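Local coordinates for protein MmcR (Streptomyces lavendulae, PDB 3GWZ) that transfers a methyl group from S-adenosyl-L-methionine to the quinone hydroxyl of demethylmitomycins, forming the methoxy group of mitomycins A and B, at residues Arg53-Ala58 against Val98-Asp103; Pro64-Glu69 against Glu79-His84. One frame throughout, in Å; residues are numbered along the deposited sequence.

Contact 1: residues Arg53-Ala58 against Val98-Asp103; sequences RAIHVA and VGVFDD
In the winged-helix part of the O-methyltransferase dimerisation domain, the long helix 32-61 presents Ile55 and Ala58 to Val100 and Phe101, which follow the end of helix 85-97. That helix closes in a Schellman motif: Gly99, with positive phi, is the C-prime residue, and Val100 N bonds to Leu95 O while Gly99 N bonds to Ala96 O. The turn delivers two apolar side chains to the long helix. The extended end of Ile55 (chi2 -175°) carries CD1 to 4.1 Å from Val100 CG2, and the two side chains cross at about a right angle. Three residues on, Ala58 CB sits 4.2 Å from Phe101 CE1, near the ring plane, so the methyl meets the edge of the phenyl group. All four touching residues are buried, and the contact is purely apolar. The side chain of Asn113 bonds to the turn twice, OD1 accepting from Phe101 N and ND2 donating to Gly99 O. Ile55 also packs on Ile45 of the second subunit, while Val100 and Phe101 rest on Ser116 of helix 114-117. Beyond them the chain enters strand 102-103, which runs antiparallel to strand 109-111.

Contact 2: residues Pro64-Glu69 against Glu79-His84; sequences PELLQE and EATGAH
No flat group takes part where Leu66 meets Ala80 and Thr81. The nearby amide of Gln68 is engaged within its own segment: Glu65 O lies close to its amide plane, 7° out of it, and NE2 approaches in the carbonyl plane, on a lone pair of that oxygen, at 2.9 Å. This bond ties Gln68 back to Glu65 within the loop between helix 32-61 and strand 72-73, the first strand of the winged-helix fold. On the other side of the contact is the end of helix 74-81, which, with helix 85-97, is arranged as in the helix-turn-helix of winged-helix domains and gives way at Gly82 with positive phi. His84 then serves as N-cap of helix 85-97. The joining is apolar and rests on a single methyl, Leu66 CD1, which reaches both partners. With CG beside the backbone N (chi1 -66°) and CD1 extended beyond it, the leucine points its branch at the helix end. There it meets the methyls of two successive residues, and its side chain lies obliquely to that of Thr81. Thr81 OG1 bonds to Leu77 O one turn back along the helix, which leaves CG2 for the leucine. Leu77 in turn packs on Leu66. The contact lies at the surface. Ala80 CB lies 3.9 Å from Leu66 CD1, whereas Thr81 CG2 presses to 3.4 Å from that same methyl, closer than usual van der Waals contact.

How the contacts relate
The two contacts illustrate how a small domain can be closed by nested loops: along the chain, contact 2 lies wholly inside the loop that contact 1 closes. Their centres are 13 Å apart, and they meet directly through the ring of Phe101. Phe101 CD2 lies 3.4 Å from Leu67 CD1, and Phe101 CZ is 4.0 Å from Pro64 CG, so the same ring that meets Ala58 also borders segment 64-69. That segment in addition abuts the long helix, with Pro64 CD 3.4 Å from Ala58 O. Contact 1 is buried, contact 2 superficial. Both reach the second subunit, and both are remote from the S-adenosyl-L-homocysteine pocket and the other annotated sites.

Contact 1: residues Arg53-Ala58 against Val98-Asp103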
ATOM      1  N   ARG A  53     -11.162  21.030  -5.289  1.00 11.55           N
ATOM      2  CA  ARG A  53     -11.826  20.606  -4.062  1.00 11.12           C
ATOM      3  C   ARG A  53     -12.361  19.182  -4.225  1.00 11.92           C
ATOM      4  O   ARG A  53     -12.365  18.402  -3.280  1.00 11.68           O
ATOM      5  CB  ARG A  53     -12.955  21.568  -3.665  1.00 12.01           C
ATOM      6  CG  ARG A  53     -13.310  21.521  -2.169  1.00 10.28           C
ATOM      7  CD  ARG A  53     -12.149  22.095  -1.329  1.00 11.66           C
ATOM      8  NE  ARG A  53     -12.341  21.946   0.113  1.00 11.76           N
ATOM      9  CZ  ARG A  53     -11.340  21.809   0.980  1.00 14.91           C
ATOM     10  NH1 ARG A  53     -10.084  21.776   0.540  1.00 10.56           N
ATOM     11  NH2 ARG A  53     -11.589  21.694   2.279  1.00 13.21           N
ATOM     12  N   ALA A  54     -12.798  18.835  -5.428  1.00 12.39           N
ATOM     13  CA  ALA A  54     -13.271  17.468  -5.652  1.00  9.77           C
ATOM     14  C   ALA A  54     -12.128  16.465  -5.436  1.00 14.52           C
ATOM     15  O   ALA A  54     -12.331  15.383  -4.881  1.00 13.74           O
ATOM     16  CB  ALA A  54     -13.870  17.327  -7.056  1.00 11.79           C
ATOM     17  N   ILE A  55     -10.925  16.833  -5.865  1.00 11.20           N
ATOM     18  CA  ILE A  55      -9.756  15.993  -5.606  1.00 12.92           C
ATOM     19  C   ILE A  55      -9.491  15.907  -4.101  1.00 11.90           C
ATOM     20  O   ILE A  55      -9.184  14.836  -3.572  1.00 12.57           O
ATOM     21  CB  ILE A  55      -8.510  16.496  -6.367  1.00 12.99           C
ATOM     22  CG1 ILE A  55      -8.651  16.175  -7.866  1.00 15.44           C
ATOM     23  CG2 ILE A  55      -7.237  15.876  -5.781  1.00 13.37           C
ATOM     24  CD1 ILE A  55      -7.436  16.509  -8.700  1.00 15.29           C
ATOM     25  N   HIS A  56      -9.631  17.029  -3.396  1.00 11.67           N
ATOM     26  CA  HIS A  56      -9.405  17.016  -1.953  1.00 10.72           C
ATOM     27  C   HIS A  56     -10.330  16.014  -1.277  1.00 14.22           C
ATOM     28  O   HIS A  56      -9.904  15.235  -0.424  1.00 13.70           O
ATOM     29  CB  HIS A  56      -9.592  18.415  -1.355  1.00 12.40           C
ATOM     30  CG  HIS A  56      -8.631  19.427  -1.901  1.00 11.77           C
ATOM     31  ND1 HIS A  56      -8.919  20.773  -1.967  1.00 12.48           N
ATOM     32  CD2 HIS A  56      -7.399  19.280  -2.446  1.00 14.36           C
ATOM     33  CE1 HIS A  56      -7.900  21.415  -2.510  1.00 11.26           C
ATOM     34  NE2 HIS A  56      -6.966  20.529  -2.817  1.00 13.47           N
ATOM     35  N   VAL A  57     -11.597  16.029  -1.671  1.00 13.47           N
ATOM     36  CA  VAL A  57     -12.576  15.138  -1.068  1.00 13.70           C
ATOM     37  C   VAL A  57     -12.283  13.690  -1.433  1.00 15.49           C
ATOM     38  O   VAL A  57     -12.413  12.805  -0.589  1.00 16.09           O
ATOM     39  CB  VAL A  57     -14.021  15.511  -1.449  1.00 15.49           C
ATOM     40  CG1 VAL A  57     -14.993  14.457  -0.929  1.00 20.71           C
ATOM     41  CG2 VAL A  57     -14.367  16.874  -0.873  1.00 15.56           C
ATOM     42  N   ALA A  58     -11.875  13.445  -2.678  1.00 11.96           N
ATOM     43  CA  ALA A  58     -11.505  12.080  -3.078  1.00 18.63           C
ATOM     44  C   ALA A  58     -10.340  11.520  -2.243  1.00 19.01           C
ATOM     45  O   ALA A  58     -10.335  10.339  -1.877  1.00 16.94           O
ATOM     46  CB  ALA A  58     -11.182  12.013  -4.578  1.00 17.32           C
ATOM     47  N   VAL A  98     -13.102  15.148 -16.022  1.00 13.80           N
ATOM     48  CA  VAL A  98     -11.934  16.013 -16.139  1.00 13.62           C
ATOM     49  C   VAL A  98     -10.628  15.225 -16.042  1.00 13.13           C
ATOM     50  O   VAL A  98      -9.558  15.805 -15.826  1.00 16.84           O
ATOM     51  CB  VAL A  98     -11.957  17.186 -15.129  1.00 20.02           C
ATOM     52  CG1 VAL A  98     -13.171  18.081 -15.390  1.00 15.81           C
ATOM     53  CG2 VAL A  98     -11.950  16.670 -13.705  1.00 14.41           C
ATOM     54  N   GLY A  99     -10.714  13.908 -16.207  1.00 14.56           N
ATOM     55  CA  GLY A  99      -9.514  13.091 -16.364  1.00 14.79           C
ATOM     56  C   GLY A  99      -9.033  12.328 -15.136  1.00 19.15           C
ATOM     57  O   GLY A  99      -8.056  11.580 -15.211  1.00 18.09           O
ATOM     58  N   VAL A 100      -9.705  12.508 -14.004  1.00 12.74           N
ATOM     59  CA  VAL A 100      -9.281  11.857 -12.766  1.00 13.45           C
ATOM     60  C   VAL A 100     -10.191  10.669 -12.469  1.00 15.23           C
ATOM     61  O   VAL A 100     -11.391  10.845 -12.262  1.00 15.12           O
ATOM     62  CB  VAL A 100      -9.310  12.847 -11.582  1.00 16.37           C
ATOM     63  CG1 VAL A 100      -8.886  12.153 -10.287  1.00 14.60           C
ATOM     64  CG2 VAL A 100      -8.411  14.028 -11.875  1.00 15.55           C
ATOM     65  N   PHE A 101      -9.600   9.470 -12.426  1.00 13.84           N
ATOM     66  CA  PHE A 101     -10.337   8.201 -12.467  1.00 14.78           C
ATOM     67  C   PHE A 101     -10.933   8.014 -13.864  1.00 17.67           C
ATOM     68  O   PHE A 101     -11.160   8.985 -14.580  1.00 16.84           O
ATOM     69  CB  PHE A 101     -11.476   8.126 -11.439  1.00 14.62           C
ATOM     70  CG  PHE A 101     -11.046   8.325 -10.009  1.00 19.04           C
ATOM     71  CD1 PHE A 101     -11.446   9.456  -9.306  1.00 15.77           C
ATOM     72  CD2 PHE A 101     -10.278   7.375  -9.360  1.00 17.74           C
ATOM     73  CE1 PHE A 101     -11.073   9.650  -7.996  1.00 20.95           C
ATOM     74  CE2 PHE A 101      -9.899   7.557  -8.043  1.00 19.51           C
ATOM     75  CZ  PHE A 101     -10.296   8.701  -7.355  1.00 19.36           C
ATOM     76  N   ASP A 102     -11.184   6.762 -14.240  1.00 20.07           N
ATOM     77  CA  ASP A 102     -11.921   6.445 -15.465  1.00 19.54           C
ATOM     78  C   ASP A 102     -13.339   6.007 -15.105  1.00 18.91           C
ATOM     79  O   ASP A 102     -13.543   5.219 -14.180  1.00 17.80           O
ATOM     80  CB  ASP A 102     -11.238   5.306 -16.243  1.00 29.94           C
ATOM     81  CG  ASP A 102     -10.049   5.774 -17.077  1.00 25.92           C
ATOM     82  OD1 ASP A 102      -9.933   6.987 -17.368  1.00 30.22           O
ATOM     83  OD2 ASP A 102      -9.224   4.909 -17.454  1.00 33.86           O
ATOM     84  N   ASP A 103     -14.322   6.523 -15.830  1.00 17.05           N
ATOM     85  CA  ASP A 103     -15.691   6.036 -15.718  1.00 17.96           C
ATOM     86  C   ASP A 103     -15.838   4.931 -16.767  1.00 19.69           C
ATOM     87  O   ASP A 103     -15.733   5.203 -17.954  1.00 18.73           O
ATOM     88  CB  ASP A 103     -16.670   7.183 -16.000  1.00 23.49           C
ATOM     89  CG  ASP A 103     -18.124   6.748 -15.940  1.00 23.40           C
ATOM     90  OD1 ASP A 103     -18.405   5.535 -16.051  1.00 22.79           O
ATOM     91  OD2 ASP A 103     -18.995   7.628 -15.791  1.00 25.44           O
TER

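Contact 2: residues Pro64-Glu69 against Glu79-His84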
ATOM      1  N   PRO A  64      -8.854   6.686  -4.074  1.00 21.34           N
ATOM      2  CA  PRO A  64      -7.784   6.067  -4.871  1.00 17.80           C
ATOM      3  C   PRO A  64      -7.242   4.761  -4.278  1.00 25.72           C
ATOM      4  O   PRO A  64      -6.917   3.829  -5.024  1.00 21.42           O
ATOM      5  CB  PRO A  64      -6.684   7.138  -4.872  1.00 20.46           C
ATOM      6  CG  PRO A  64      -7.418   8.428  -4.646  1.00 18.85           C
ATOM      7  CD  PRO A  64      -8.522   8.077  -3.701  1.00 17.47           C
ATOM      8  N   GLU A  65      -7.143   4.700  -2.952  1.00 20.34           N
ATOM      9  CA  GLU A  65      -6.643   3.503  -2.281  1.00 28.68           C
ATOM     10  C   GLU A  65      -7.570   2.310  -2.479  1.00 28.32           C
ATOM     11  O   GLU A  65      -7.132   1.161  -2.433  1.00 25.72           O
ATOM     12  CB  GLU A  65      -6.465   3.745  -0.785  1.00 25.15           C
ATOM     13  CG  GLU A  65      -5.452   4.813  -0.442  1.00 34.03           C
ATOM     14  CD  GLU A  65      -6.080   6.179  -0.239  1.00 36.12           C
ATOM     15  OE1 GLU A  65      -6.234   6.576   0.937  1.00 39.43           O
ATOM     16  OE2 GLU A  65      -6.420   6.849  -1.244  1.00 25.82           O
ATOM     17  N   LEU A  66      -8.851   2.589  -2.685  1.00 22.44           N
ATOM     18  CA  LEU A  66      -9.859   1.540  -2.834  1.00 27.25           C
ATOM     19  C   LEU A  66      -9.937   0.991  -4.257  1.00 23.73           C
ATOM     20  O   LEU A  66     -10.668   0.039  -4.523  1.00 22.94           O
ATOM     21  CB  LEU A  66     -11.234   2.059  -2.397  1.00 27.47           C
ATOM     22  CG  LEU A  66     -11.381   2.384  -0.911  1.00 23.66           C
ATOM     23  CD1 LEU A  66     -12.692   3.105  -0.639  1.00 24.80           C
ATOM     24  CD2 LEU A  66     -11.283   1.113  -0.069  1.00 26.29           C
ATOM     25  N   LEU A  67      -9.178   1.583  -5.167  1.00 23.49           N
ATOM     26  CA  LEU A  67      -9.236   1.180  -6.565  1.00 22.00           C
ATOM     27  C   LEU A  67      -7.971   0.478  -7.031  1.00 20.80           C
ATOM     28  O   LEU A  67      -7.723   0.381  -8.231  1.00 25.09           O
ATOM     29  CB  LEU A  67      -9.527   2.393  -7.456  1.00 21.36           C
ATOM     30  CG  LEU A  67     -10.942   2.966  -7.349  1.00 19.61           C
ATOM     31  CD1 LEU A  67     -11.089   4.243  -8.179  1.00 17.23           C
ATOM     32  CD2 LEU A  67     -11.977   1.931  -7.786  1.00 20.37           C
ATOM     33  N   GLN A  68      -7.168  -0.018  -6.090  1.00 24.28           N
ATOM     34  CA  GLN A  68      -5.877  -0.619  -6.452  1.00 27.22           C
ATOM     35  C   GLN A  68      -6.000  -2.072  -6.898  1.00 24.24           C
ATOM     36  O   GLN A  68      -5.043  -2.652  -7.409  1.00 29.51           O
ATOM     37  CB  GLN A  68      -4.873  -0.522  -5.299  1.00 24.61           C
ATOM     38  CG  GLN A  68      -4.743   0.865  -4.692  1.00 25.94           C
ATOM     39  CD  GLN A  68      -3.734   0.895  -3.561  1.00 33.84           C
ATOM     40  OE1 GLN A  68      -2.527   0.932  -3.799  1.00 27.61           O
ATOM     41  NE2 GLN A  68      -4.224   0.872  -2.320  1.00 26.58           N
ATOM     42  N   GLU A  69      -7.169  -2.660  -6.694  1.00 25.67           N
ATOM     43  CA  GLU A  69      -7.392  -4.052  -7.070  1.00 33.34           C
ATOM     44  C   GLU A  69      -8.559  -4.175  -8.045  1.00 33.55           C
ATOM     45  O   GLU A  69      -9.469  -4.985  -7.843  1.00 33.27           O
ATOM     46  CB  GLU A  69      -7.630  -4.914  -5.825  1.00 32.62           C
ATOM     47  CG  GLU A  69      -6.409  -5.007  -4.906  1.00 39.30           C
ATOM     48  CD  GLU A  69      -6.698  -5.717  -3.592  1.00 53.40           C
ATOM     49  OE1 GLU A  69      -7.791  -6.308  -3.453  1.00 57.22           O
ATOM     50  OE2 GLU A  69      -5.826  -5.682  -2.696  1.00 55.70           O
ATOM     51  N   GLU A  79     -20.130   2.746   0.249  1.00 29.04           N
ATOM     52  CA  GLU A  79     -20.219   1.938   1.462  1.00 27.09           C
ATOM     53  C   GLU A  79     -18.892   1.910   2.221  1.00 26.16           C
ATOM     54  O   GLU A  79     -18.865   2.073   3.441  1.00 30.56           O
ATOM     55  CB  GLU A  79     -20.674   0.514   1.132  1.00 29.32           C
ATOM     56  CG  GLU A  79     -20.585  -0.447   2.305  1.00 34.67           C
ATOM     57  CD  GLU A  79     -21.426  -1.689   2.099  0.19 39.53           C
ATOM     58  OE1 GLU A  79     -22.167  -1.742   1.093  0.51 42.26           O
ATOM     59  OE2 GLU A  79     -21.349  -2.607   2.943  0.43 43.05           O
ATOM     60  N   ALA A  80     -17.792   1.716   1.498  1.00 20.85           N
ATOM     61  CA  ALA A  80     -16.477   1.647   2.132  1.00 21.64           C
ATOM     62  C   ALA A  80     -15.996   2.991   2.697  1.00 30.72           C
ATOM     63  O   ALA A  80     -15.244   3.024   3.667  1.00 25.94           O
ATOM     64  CB  ALA A  80     -15.449   1.084   1.166  1.00 22.96           C
ATOM     65  N   THR A  81     -16.412   4.101   2.098  1.00 22.14           N
ATOM     66  CA  THR A  81     -15.894   5.402   2.532  1.00 26.04           C
ATOM     67  C   THR A  81     -16.813   6.124   3.514  1.00 23.60           C
ATOM     68  O   THR A  81     -16.417   7.119   4.120  1.00 27.68           O
ATOM     69  CB  THR A  81     -15.622   6.347   1.334  1.00 24.82           C
ATOM     70  OG1 THR A  81     -16.848   6.615   0.649  1.00 22.60           O
ATOM     71  CG2 THR A  81     -14.633   5.723   0.365  1.00 23.17           C
ATOM     72  N   GLY A  82     -18.033   5.624   3.670  1.00 20.53           N
ATOM     73  CA  GLY A  82     -19.032   6.311   4.468  1.00 26.73           C
ATOM     74  C   GLY A  82     -19.630   7.510   3.741  1.00 31.01           C
ATOM     75  O   GLY A  82     -20.042   8.489   4.364  1.00 26.03           O
ATOM     76  N   ALA A  83     -19.681   7.440   2.418  1.00 23.94           N
ATOM     77  CA  ALA A  83     -20.231   8.540   1.632  1.00 27.13           C
ATOM     78  C   ALA A  83     -21.662   8.250   1.217  1.00 24.40           C
ATOM     79  O   ALA A  83     -22.087   7.099   1.183  1.00 21.52           O
ATOM     80  CB  ALA A  83     -19.366   8.813   0.406  1.00 20.77           C
ATOM     81  N   HIS A  84     -22.400   9.311   0.920  1.00 17.97           N
ATOM     82  CA  HIS A  84     -23.749   9.212   0.391  1.00 19.15           C
ATOM     83  C   HIS A  84     -23.668   8.762  -1.071  1.00 21.96           C
ATOM     84  O   HIS A  84     -23.030   9.418  -1.904  1.00 18.58           O
ATOM     85  CB  HIS A  84     -24.419  10.576   0.516  1.00 21.42           C
ATOM     86  CG  HIS A  84     -25.826  10.622   0.013  1.00 22.59           C
ATOM     87  ND1 HIS A  84     -26.150  11.100  -1.237  1.00 19.20           N
ATOM     88  CD2 HIS A  84     -26.996  10.281   0.602  1.00 23.20           C
ATOM     89  CE1 HIS A  84     -27.459  11.042  -1.403  1.00 21.65           C
ATOM     90  NE2 HIS A  84     -27.997  10.551  -0.301  1.00 21.48           N
TER